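Local coordinates for uncharacterized protein MJ0690 (PDB 3K32) that is of unknown function but is predicted to be a subunit of a tRNA methyltransferase and has an alpha/beta fold resembling nucleotide-binding HUP domains, at residues I36-G41 and S167-E172; I69-A74 and R174-E179; F153-E158 and G198-I203. All blocks are in the same frame, centred on the assembly; numbering follows the deposited sequence.

Interaction 1 (I36-G41 and S167-E172)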
# COMPACT_ATOMS: atom_id res chain seq x y z
N ILE B 36 3.36 18.55 2.44
CA ILE B 36 4.19 19.46 1.65
C ILE B 36 3.89 19.39 0.13
O ILE B 36 3.66 18.32 -0.45
CB ILE B 36 5.68 19.22 1.94
CG1 ILE B 36 6.13 17.94 1.28
CG2 ILE B 36 5.97 19.18 3.43
CD1 ILE B 36 6.75 18.18 -0.06
N THR B 37 3.89 20.55 -0.49
CA THR B 37 3.64 20.69 -1.91
C THR B 37 4.83 21.41 -2.55
O THR B 37 5.19 22.52 -2.14
CB THR B 37 2.37 21.55 -2.17
OG1 THR B 37 1.26 20.99 -1.47
CG2 THR B 37 2.04 21.59 -3.65
N ILE B 38 5.44 20.77 -3.53
CA ILE B 38 6.52 21.38 -4.28
C ILE B 38 6.03 22.57 -5.09
O ILE B 38 4.94 22.53 -5.66
CB ILE B 38 7.16 20.39 -5.26
CG1 ILE B 38 7.80 19.22 -4.50
CG2 ILE B 38 8.17 21.09 -6.18
CD1 ILE B 38 8.49 19.62 -3.22
N ASN B 39 6.84 23.63 -5.11
CA ASN B 39 6.69 24.73 -6.07
C ASN B 39 8.01 25.03 -6.79
O ASN B 39 9.09 24.95 -6.20
CB ASN B 39 6.17 26.00 -5.40
CG ASN B 39 5.76 27.04 -6.40
OD1 ASN B 39 6.38 28.10 -6.50
ND2 ASN B 39 4.75 26.72 -7.21
N PHE B 40 7.93 25.39 -8.06
CA PHE B 40 9.16 25.61 -8.83
C PHE B 40 9.33 27.07 -9.23
O PHE B 40 10.16 27.38 -10.08
CB PHE B 40 9.19 24.75 -10.09
CG PHE B 40 9.21 23.27 -9.83
CD1 PHE B 40 8.03 22.53 -9.87
CD2 PHE B 40 10.41 22.60 -9.60
CE1 PHE B 40 8.04 21.15 -9.65
CE2 PHE B 40 10.43 21.21 -9.39
CZ PHE B 40 9.24 20.48 -9.41
N GLY B 41 8.52 27.95 -8.64
CA GLY B 41 8.60 29.38 -8.91
C GLY B 41 7.98 29.85 -10.22
O GLY B 41 8.07 31.03 -10.55
N SER B 167 -2.66 20.81 -7.89
CA SER B 167 -1.44 21.15 -7.15
C SER B 167 -0.29 20.16 -7.32
O SER B 167 0.65 20.17 -6.53
CB SER B 167 -1.73 21.40 -5.66
OG SER B 167 -2.35 22.66 -5.43
N ASP B 168 -0.35 19.32 -8.34
CA ASP B 168 0.81 18.50 -8.70
C ASP B 168 1.65 19.20 -9.78
O ASP B 168 1.31 20.29 -10.24
CB ASP B 168 0.35 17.13 -9.19
CG ASP B 168 -0.84 17.22 -10.11
OD1 ASP B 168 -0.66 17.56 -11.30
OD2 ASP B 168 -1.97 16.97 -9.63
N TYR B 169 2.74 18.55 -10.18
CA TYR B 169 3.72 19.11 -11.12
C TYR B 169 3.12 19.59 -12.45
O TYR B 169 3.61 20.54 -13.07
CB TYR B 169 4.79 18.07 -11.42
CG TYR B 169 5.30 17.32 -10.22
CD1 TYR B 169 5.73 17.99 -9.08
CD2 TYR B 169 5.36 15.95 -10.24
CE1 TYR B 169 6.21 17.29 -7.99
CE2 TYR B 169 5.85 15.23 -9.16
CZ TYR B 169 6.27 15.90 -8.04
OH TYR B 169 6.72 15.15 -6.99
N GLU B 170 2.07 18.90 -12.88
CA GLU B 170 1.38 19.22 -14.11
C GLU B 170 1.28 20.73 -14.41
O GLU B 170 1.92 21.23 -15.34
CB GLU B 170 -0.01 18.59 -14.07
CG GLU B 170 -0.41 17.90 -15.35
CD GLU B 170 -1.35 16.73 -15.12
OE1 GLU B 170 -0.85 15.60 -14.88
OE2 GLU B 170 -2.58 16.94 -15.19
N ALA B 171 0.50 21.46 -13.62
CA ALA B 171 0.23 22.87 -13.88
C ALA B 171 1.49 23.66 -14.21
O ALA B 171 1.53 24.38 -15.21
CB ALA B 171 -0.50 23.49 -12.72
N GLU B 172 2.51 23.52 -13.37
CA GLU B 172 3.75 24.26 -13.56
C GLU B 172 4.47 23.82 -14.83
O GLU B 172 5.13 24.62 -15.50
CB GLU B 172 4.68 24.20 -12.32
CG GLU B 172 4.13 24.96 -11.11
CD GLU B 172 5.19 25.44 -10.11
OE1 GLU B 172 5.71 24.61 -9.32
OE2 GLU B 172 5.49 26.66 -10.10
O HOH W 1 3.27 20.52 -7.31
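Glu172 meets the turn at Phe40 with its carboxylate: Phe40 N donates to Glu172 OE1 at 2.7 Å, on the syn lone pair, with an N-H...O angle of 143°. CG of Glu172 lies anti to its own carbonyl carbon and the chain is extended beyond it, which carries the carboxylate from the first turn of helix 169-180 across to the strand end. There it lies nearly coplanar with the Asn39 amide, the planes 14° apart, and Asn39 ND2 is 3.0 Å from Glu172 OE2. Glu172 OE1 also sits at the edge of the Phe40 ring, 3.2 Å from Phe40 CD1. At that edge, further round, Tyr169 CD1 comes to 4.0 Å from Phe40 CE1, while Ile38 CG2 lies above one face of the ring, offset toward its rim. Tyr169 CE1 abuts Ile38 CB edge-on. Strand 32-39 belongs to the five-stranded parallel sheet of a HUP-type alpha/beta fold, and its C-terminal end is here tied to a helix from much later in the chain. A water bridges the backbones, donating to Ile38 O and to Ser167 O, the latter at 2.8 Å. Further out, Asn39 OD1 accepts from Gly41 N at 3.0 Å, an Asx turn, with the donor above the carbonyl plane, and Asn39 ND2 donates to Ile43 O. Glu172 OE2 accepts from Ile43 N. Tyr169 OH bonds to His91 ND1 on helix 84-98, which also packs against the Phe40 and Tyr169 rings through Val90.

Interaction 2 (I69-A74 and R174-E179)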
# COMPACT_ATOMS: atom_id res chain seq x y z
N ILE B 69 14.21 21.93 -12.93
CA ILE B 69 13.65 20.59 -12.84
C ILE B 69 12.46 20.49 -13.78
O ILE B 69 12.35 19.52 -14.54
CB ILE B 69 13.22 20.23 -11.41
CG1 ILE B 69 14.45 20.16 -10.49
CG2 ILE B 69 12.51 18.90 -11.40
CD1 ILE B 69 14.12 20.38 -9.07
N VAL B 70 11.59 21.50 -13.76
CA VAL B 70 10.43 21.50 -14.66
C VAL B 70 10.79 21.90 -16.08
O VAL B 70 10.17 21.42 -17.03
CB VAL B 70 9.25 22.37 -14.14
CG1 VAL B 70 8.48 21.61 -13.08
CG2 VAL B 70 9.75 23.75 -13.61
N GLU B 71 11.80 22.74 -16.24
CA GLU B 71 12.27 23.10 -17.57
C GLU B 71 12.61 21.82 -18.33
O GLU B 71 12.27 21.66 -19.51
CB GLU B 71 13.48 24.04 -17.50
CG GLU B 71 13.12 25.45 -17.05
CD GLU B 71 12.23 26.20 -18.04
OE1 GLU B 71 12.11 25.73 -19.20
OE2 GLU B 71 11.66 27.25 -17.67
N LYS B 72 13.26 20.90 -17.64
CA LYS B 72 13.65 19.63 -18.24
C LYS B 72 12.44 18.71 -18.46
O LYS B 72 12.36 17.98 -19.47
CB LYS B 72 14.73 18.95 -17.41
CG LYS B 72 15.08 17.58 -17.90
CD LYS B 72 16.36 17.07 -17.30
CE LYS B 72 16.84 15.84 -18.06
NZ LYS B 72 16.95 16.08 -19.53
N ALA B 73 11.49 18.73 -17.53
CA ALA B 73 10.26 17.96 -17.70
C ALA B 73 9.57 18.45 -18.95
O ALA B 73 8.98 17.66 -19.69
CB ALA B 73 9.34 18.11 -16.50
N ALA B 74 9.62 19.76 -19.17
CA ALA B 74 9.06 20.35 -20.38
C ALA B 74 9.78 19.78 -21.62
O ALA B 74 9.14 19.32 -22.56
CB ALA B 74 9.16 21.86 -20.34
N ARG B 174 2.78 22.45 -17.46
CA ARG B 174 1.86 22.94 -18.46
C ARG B 174 2.20 24.39 -18.79
O ARG B 174 2.26 24.77 -19.96
CB ARG B 174 0.43 22.84 -17.92
CG ARG B 174 -0.61 22.41 -18.93
CD ARG B 174 -1.86 21.86 -18.23
NE ARG B 174 -3.05 22.64 -18.55
CZ ARG B 174 -4.30 22.22 -18.34
NH1 ARG B 174 -4.53 21.02 -17.82
NH2 ARG B 174 -5.33 23.00 -18.67
N HIS B 175 2.45 25.18 -17.76
CA HIS B 175 2.69 26.60 -17.95
C HIS B 175 3.93 26.87 -18.80
O HIS B 175 3.89 27.70 -19.72
CB HIS B 175 2.83 27.30 -16.61
CG HIS B 175 2.60 28.77 -16.69
ND1 HIS B 175 3.63 29.68 -16.79
CD2 HIS B 175 1.46 29.49 -16.70
CE1 HIS B 175 3.13 30.90 -16.85
NE2 HIS B 175 1.81 30.81 -16.80
N ILE B 176 5.02 26.19 -18.49
CA ILE B 176 6.25 26.37 -19.25
C ILE B 176 5.96 26.05 -20.72
O ILE B 176 6.43 26.75 -21.61
CB ILE B 176 7.41 25.49 -18.71
CG1 ILE B 176 7.74 25.89 -17.27
CG2 ILE B 176 8.65 25.64 -19.59
CD1 ILE B 176 8.86 25.09 -16.66
N LEU B 177 5.17 25.01 -20.95
CA LEU B 177 4.86 24.58 -22.32
C LEU B 177 4.14 25.68 -23.08
O LEU B 177 4.46 25.96 -24.24
CB LEU B 177 4.05 23.30 -22.32
CG LEU B 177 4.81 22.09 -21.77
CD1 LEU B 177 3.89 20.88 -21.57
CD2 LEU B 177 5.96 21.75 -22.69
N LYS B 178 3.18 26.32 -22.43
CA LYS B 178 2.52 27.47 -23.01
C LYS B 178 3.54 28.54 -23.39
O LYS B 178 3.70 28.86 -24.56
CB LYS B 178 1.45 28.02 -22.08
CG LYS B 178 0.14 27.24 -22.12
CD LYS B 178 -1.00 27.98 -21.43
CE LYS B 178 -1.27 27.44 -20.03
NZ LYS B 178 -2.03 26.16 -20.05
N GLU B 179 4.25 29.08 -22.39
CA GLU B 179 5.25 30.11 -22.65
C GLU B 179 6.05 29.74 -23.88
O GLU B 179 6.45 30.61 -24.67
CB GLU B 179 6.22 30.24 -21.48
CG GLU B 179 5.69 30.97 -20.28
CD GLU B 179 6.66 30.94 -19.11
OE1 GLU B 179 7.81 30.48 -19.31
OE2 GLU B 179 6.29 31.36 -18.00
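The helix segments bearing Val70 and Ile176 pass each other with their axes 9.2 Å apart, crossing at -66°, and the backbones come nearest at Ala74 and Leu177. This is helix-helix packing beside the edge strand 59-64 of the HUP-type alpha/beta fold: helix 68-80 follows that strand, and helix 169-180, from the late part of the chain, is laid across it. No hydrogen bond joins the two segments; the contact is made by side chains.

Ile176 is the central residue, and its two branches divide the work. CG1 lies anti to the carbonyl carbon and the chain is extended, sending CD1 to Val70, where Ile176 CD1 and Val70 CG2 are in tight contact at 3.4 Å; the two side chains meet at about a right angle. The other branch, CG2, turns to Ala74, and Ile176 CG2 stands 3.9 Å from Ala74 CB. The small methyl of Ala74 allows the close backbone approach here and also receives Leu177, whose CD2 lies 4.0 Å from Ala74 CB. Leu177 also packs on Tyr187 of helix 184-187.

Glu71 sets out pointing away from the partner helix, but the bend at chi2 (-66°) brings its carboxylate back onto Ile176. Apolar branches and a charged group therefore touch, the charge being met elsewhere: Glu71 OE2 forms a salt bridge with Arg67 NE and OE1 one with Arg180 NH2. Arg67 also pairs with Glu179 through NH2, so it stands between two like charges, with Glu71 OE2 and Glu179 OE1 5.3 Å apart. Against Ile176 the nearest carboxylate atom is Glu71 OE1, 3.5 Å from Ile176 CG2.

Interaction 3 (F153-E158 and G198-I203)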
# COMPACT_ATOMS: atom_id res chain seq x y z
N PHE B 153 -14.89 8.92 3.21
CA PHE B 153 -14.28 9.93 4.07
C PHE B 153 -14.66 11.36 3.68
O PHE B 153 -14.81 12.22 4.54
CB PHE B 153 -12.76 9.79 4.08
CG PHE B 153 -12.25 8.76 5.03
CD1 PHE B 153 -11.90 9.09 6.32
CD2 PHE B 153 -12.11 7.44 4.63
CE1 PHE B 153 -11.42 8.14 7.19
CE2 PHE B 153 -11.64 6.48 5.50
CZ PHE B 153 -11.30 6.83 6.77
N PHE B 154 -14.82 11.61 2.39
CA PHE B 154 -14.89 12.98 1.92
C PHE B 154 -16.19 13.39 1.25
O PHE B 154 -16.85 12.58 0.60
CB PHE B 154 -13.72 13.30 0.99
CG PHE B 154 -12.37 12.96 1.57
CD1 PHE B 154 -11.90 13.62 2.69
CD2 PHE B 154 -11.56 12.00 0.98
CE1 PHE B 154 -10.65 13.31 3.23
CE2 PHE B 154 -10.30 11.68 1.50
CZ PHE B 154 -9.85 12.33 2.63
N ILE B 155 -16.54 14.65 1.44
CA ILE B 155 -17.53 15.28 0.58
C ILE B 155 -16.80 15.72 -0.67
O ILE B 155 -15.72 16.34 -0.60
CB ILE B 155 -18.17 16.47 1.27
CG1 ILE B 155 -18.75 16.02 2.61
CG2 ILE B 155 -19.30 17.03 0.41
CD1 ILE B 155 -19.88 15.05 2.45
N LEU B 156 -17.36 15.39 -1.83
CA LEU B 156 -16.66 15.59 -3.09
C LEU B 156 -17.42 16.44 -4.12
O LEU B 156 -18.65 16.52 -4.09
CB LEU B 156 -16.30 14.24 -3.70
CG LEU B 156 -15.43 13.34 -2.82
CD1 LEU B 156 -15.30 11.94 -3.43
CD2 LEU B 156 -14.07 14.00 -2.59
N GLU B 157 -16.67 17.05 -5.03
CA GLU B 157 -17.27 17.85 -6.09
C GLU B 157 -16.33 17.92 -7.28
O GLU B 157 -15.12 17.93 -7.09
CB GLU B 157 -17.55 19.25 -5.60
CG GLU B 157 -18.79 19.86 -6.20
CD GLU B 157 -18.97 21.30 -5.78
OE1 GLU B 157 -20.11 21.68 -5.43
OE2 GLU B 157 -17.97 22.05 -5.78
N GLU B 158 -16.88 18.00 -8.49
CA GLU B 158 -16.05 18.05 -9.70
C GLU B 158 -15.61 19.48 -10.12
O GLU B 158 -16.39 20.42 -10.08
CB GLU B 158 -16.74 17.34 -10.87
CG GLU B 158 -17.55 18.26 -11.80
CD GLU B 158 -17.01 18.31 -13.23
OE1 GLU B 158 -16.05 19.07 -13.48
OE2 GLU B 158 -17.55 17.59 -14.11
N GLY B 198 -15.16 18.56 1.91
CA GLY B 198 -15.30 18.37 3.34
C GLY B 198 -15.10 16.96 3.79
O GLY B 198 -14.81 16.06 2.99
N LEU B 199 -15.25 16.77 5.10
CA LEU B 199 -15.11 15.45 5.72
C LEU B 199 -16.45 14.84 6.08
O LEU B 199 -17.31 15.52 6.63
CB LEU B 199 -14.31 15.58 6.99
CG LEU B 199 -12.84 15.86 6.76
CD1 LEU B 199 -12.20 16.34 8.05
CD2 LEU B 199 -12.20 14.57 6.26
N LYS B 200 -16.62 13.56 5.80
CA LYS B 200 -17.87 12.89 6.18
C LYS B 200 -17.86 12.39 7.61
O LYS B 200 -18.89 12.01 8.14
CB LYS B 200 -18.20 11.76 5.21
CG LYS B 200 -18.60 12.33 3.86
CD LYS B 200 -18.60 11.29 2.76
CE LYS B 200 -19.99 10.92 2.36
NZ LYS B 200 -20.01 10.61 0.90
N LYS B 201 -16.68 12.43 8.24
CA LYS B 201 -16.49 12.01 9.63
C LYS B 201 -15.12 12.45 10.13
O LYS B 201 -14.23 12.77 9.34
CB LYS B 201 -16.64 10.49 9.77
CG LYS B 201 -15.96 9.71 8.64
CD LYS B 201 -15.74 8.24 8.98
CE LYS B 201 -15.14 7.51 7.79
NZ LYS B 201 -14.60 6.17 8.14
N GLU B 202 -14.95 12.47 11.44
CA GLU B 202 -13.67 12.81 12.03
C GLU B 202 -12.60 11.84 11.57
O GLU B 202 -12.85 10.65 11.38
CB GLU B 202 -13.75 12.79 13.56
CG GLU B 202 -14.86 13.63 14.16
CD GLU B 202 -14.67 13.88 15.64
OE1 GLU B 202 -14.03 14.89 15.99
OE2 GLU B 202 -15.16 13.05 16.45
N ILE B 203 -11.40 12.38 11.39
CA ILE B 203 -10.27 11.61 10.92
C ILE B 203 -9.73 10.71 12.04
O ILE B 203 -9.77 11.07 13.22
CB ILE B 203 -9.16 12.55 10.41
CG1 ILE B 203 -9.73 13.44 9.31
CG2 ILE B 203 -8.00 11.75 9.84
CD1 ILE B 203 -8.73 14.39 8.74
O HOH W 2 -18.88 11.32 -1.73
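Phe153 O takes the short, almost straight bond from Lys200 N, 2.6 Å with an N-H...O angle of 177°, and the CA-H of Leu199 approaches the same oxygen. The pairing goes on antiparallel: Phe154 faces Leu199 as a non-hydrogen-bonded pair, and Ile155 faces Gly198 as a hydrogen-bonded one, in which Ile155 N donates to Gly198 O at 2.7 Å and Gly198 N returns a weak bond to Ile155 O. This closes one end of a two-stranded antiparallel sheet, separate from the parallel sheet of the domain, that joins strand 154-159 to the C-terminal strand 193-199.

Phe154 and Leu199 send their side chains to one face, side by side and pointing the same way, with Leu199 CD2 3.6 Å from Phe154 CE1. Gly198 O lies at the edge of the Phe154 ring, and Phe153 CB sits over the centre of one face of it. Ile155 is on the other face of the strands. There Lys200 crosses Ile155 at about a right angle, with Lys200 CG 3.3 Å from Ile155 CD1. Bends at chi3 and chi4 carry Lys200 NZ to Ser151 O and to a water at 2.9 Å that also makes a weak bond to Phe154 O.

Lys201, extended beyond CG, covers one face of the Phe153 ring. Lys201 CE stands 3.9 Å from the centroid of the Phe153 ring, 13° off its normal, a CH-pi contact, and Lys201 NZ adds a cation-pi interaction 4.0 Å from the same centroid.

Phe153 also packs against Val24 and Lys28 of helix 17-28 and against Leu29 of the second subunit. Phe154 packs against Ser20 and Leu21 of that helix and against Val196 of strand 193-199.

How the interactions relate
Interactions 1 and 2 are neighbours, their centres 11 Å apart, and both use helix 169-180: its first turn meets the end of strand 32-39, and its later turns meet helix 68-80. They join through Phe40, whose CD1 lies 3.4 Å from Val70 CG1 and whose CE2 lies 3.6 Å from Ile69 CB. Interaction 3 is remote, its centre about 24 Å from that of interaction 1 and 33 Å from that of interaction 2, with nearest atoms about 13 and 12 Å away. It packs on helix 17-28, whose N-terminal end carries part of an SGGKDS sequence like that of PP-loop ATPases, consistent with a nucleotide site near that end. Strand 154-159 leads along the chain into helix 169-180.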